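Cupin 2, conserved barrel domain protein (Shewanella frigidimarina NCIMB 400, PDB 3D82) is of unknown function but binds a nickel ion and has the small beta-barrel fold of the cupin family. Local coordinates at residues Phe54-Glu58 and Gly59-Ile63. Residues are numbered along the deposited sequence; the frame is centred on the assembly and turned at random.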
loop_
_atom_site.group_PDB
_atom_site.type_symbol
_atom_site.label_atom_id
_atom_site.label_comp_id
_atom_site.label_asym_id
_atom_site.label_seq_id
_atom_site.Cartn_x
_atom_site.Cartn_y
_atom_site.Cartn_z
ATOM N N PHE D 54 4.283 7.285 0.075
ATOM C CA PHE D 54 4.997 6.768 1.234
ATOM C C PHE D 54 3.965 6.164 2.183
ATOM O O PHE D 54 2.960 6.808 2.497
ATOM C CB PHE D 54 5.712 7.874 2.007
ATOM C CG PHE D 54 6.952 8.358 1.357
ATOM C CD1 PHE D 54 6.878 9.266 0.310
ATOM C CD2 PHE D 54 8.209 7.943 1.813
ATOM C CE1 PHE D 54 8.028 9.729 -0.295
ATOM C CE2 PHE D 54 9.367 8.398 1.202
ATOM C CZ PHE D 54 9.283 9.294 0.152
ATOM N N ILE D 55 4.219 4.938 2.619
ATOM C CA ILE D 55 3.404 4.269 3.626
ATOM C C ILE D 55 4.403 3.869 4.706
ATOM O O ILE D 55 5.404 3.206 4.406
ATOM C CB ILE D 55 2.686 3.030 3.082
ATOM C CG1 ILE D 55 1.800 3.390 1.871
ATOM C CG2 ILE D 55 1.833 2.362 4.177
ATOM C CD1 ILE D 55 1.080 2.196 1.221
ATOM N N VAL D 56 4.162 4.312 5.939
ATOM C CA VAL D 56 5.005 3.922 7.072
ATOM C C VAL D 56 4.430 2.630 7.663
ATOM O O VAL D 56 3.234 2.556 7.965
ATOM C CB VAL D 56 5.112 5.030 8.109
ATOM C CG1 VAL D 56 5.974 4.566 9.320
ATOM C CG2 VAL D 56 5.691 6.282 7.440
HETATM N N MSE D 57 5.297 1.632 7.811
HETATM C CA MSE D 57 4.963 0.279 8.293
HETATM C C MSE D 57 5.344 0.131 9.766
HETATM O O MSE D 57 4.642 -0.532 10.515
HETATM C CB MSE D 57 5.722 -0.775 7.483
HETATM C CG MSE D 57 5.743 -0.524 5.951
HETATM SE SE MSE D 57 4.034 -0.574 5.196
HETATM C CE MSE D 57 3.979 -2.435 5.150
ATOM N N GLU D 58 6.480 0.720 10.148
ATOM C CA GLU D 58 6.975 0.716 11.513
ATOM C C GLU D 58 7.859 1.948 11.738
ATOM O O GLU D 58 8.648 2.335 10.854
ATOM C CB GLU D 58 7.764 -0.560 11.783
ATOM C CG GLU D 58 8.165 -0.761 13.265
ATOM C CD GLU D 58 8.879 -2.080 13.534
ATOM O OE1 GLU D 58 8.812 -3.016 12.710
ATOM O OE2 GLU D 58 9.503 -2.185 14.598
ATOM N N GLY D 59 7.689 2.568 12.907
ATOM C CA GLY D 59 8.432 3.756 13.293
ATOM C C GLY D 59 7.755 5.056 12.909
ATOM O O GLY D 59 6.554 5.089 12.617
ATOM N N THR D 60 8.542 6.126 12.941
ATOM C CA THR D 60 8.073 7.474 12.649
ATOM C C THR D 60 8.930 8.087 11.563
ATOM O O THR D 60 10.159 8.096 11.673
ATOM C CB THR D 60 8.140 8.361 13.903
ATOM O OG1 THR D 60 7.373 7.750 14.940
ATOM C CG2 THR D 60 7.582 9.768 13.620
ATOM N N LEU D 61 8.269 8.602 10.535
ATOM C CA LEU D 61 8.908 9.273 9.418
ATOM C C LEU D 61 8.486 10.736 9.405
ATOM O O LEU D 61 7.325 11.038 9.663
ATOM C CB LEU D 61 8.468 8.637 8.094
ATOM C CG LEU D 61 9.145 9.173 6.817
ATOM C CD1 LEU D 61 10.626 8.747 6.777
ATOM C CD2 LEU D 61 8.402 8.714 5.590
ATOM N N GLN D 62 9.442 11.622 9.130
ATOM C CA GLN D 62 9.185 13.037 8.888
ATOM C C GLN D 62 9.506 13.273 7.418
ATOM O O GLN D 62 10.395 12.618 6.881
ATOM C CB GLN D 62 10.088 13.916 9.724
ATOM C CG GLN D 62 9.920 13.738 11.205
ATOM C CD GLN D 62 10.948 14.529 11.973
ATOM O OE1 GLN D 62 12.060 14.031 12.244
ATOM N NE2 GLN D 62 10.621 15.794 12.267
ATOM N N ILE D 63 8.731 14.125 6.749
ATOM C CA ILE D 63 9.048 14.539 5.376
ATOM C C ILE D 63 9.080 16.057 5.413
ATOM O O ILE D 63 8.066 16.702 5.763
ATOM C CB ILE D 63 8.058 14.052 4.305
ATOM C CG1 ILE D 63 7.852 12.528 4.405
ATOM C CG2 ILE D 63 8.590 14.434 2.905
ATOM C CD1 ILE D 63 6.927 11.947 3.354
#
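One face of the Phe-54 ring is covered by the terminal methyl of Ile-63: Ile-63 CD1 sits 4.2 Å from the ring centroid and 18° off the normal, a CH-pi contact displaced toward Phe-54 CG and CD1. Leu-61 reaches the same ring obliquely, its CD2 methyl lying 3.9 Å from Phe-54 CD2. A flat aromatic suits this place because it offers a broad surface to two branched aliphatic chains at once; Leu-61 has the length to meet it, and Ile-63 the long, extended arm that lays a methyl on its face.

Nearer the turn, beta-branched Val-56 fills two directions from a short stem: CG2 packs 3.7 Å from Leu-61 CB, while CG1, anti to the backbone N (chi1 178°), lies 3.4 Å from Gly-59 O. Cutting Val-56 back to alanine removes both methyls and is likely to open a gap between Leu-61 CB and the turn at Gly-59. Gly-59 itself adopts a backbone conformation in which a CB would be jammed against Glu-58 O. Just before it, Met-57 (a selenomethionine) and Glu-58 form a classic beta bulge opposite Lys-95, and the Glu-58 carboxylate makes a salt bridge with that lysine.

The chain thus passes from one sheet to the other; strand portions 54-56 and 60-63 run roughly antiparallel, 151° between their directions. With no hydrogen bond between them, they meet through side chains pointing into the cupin barrel, where Ile-96 and Pro-88 also touch Phe-54. The cluster borders the metal site, for Ile-63 touches the nickel ligand His-86. The polar ends of Glu-58 and Thr-60 find partners elsewhere, in Lys-95 and Gln-73, so cohesion between the two strands here rests on apolar and CH-pi packing.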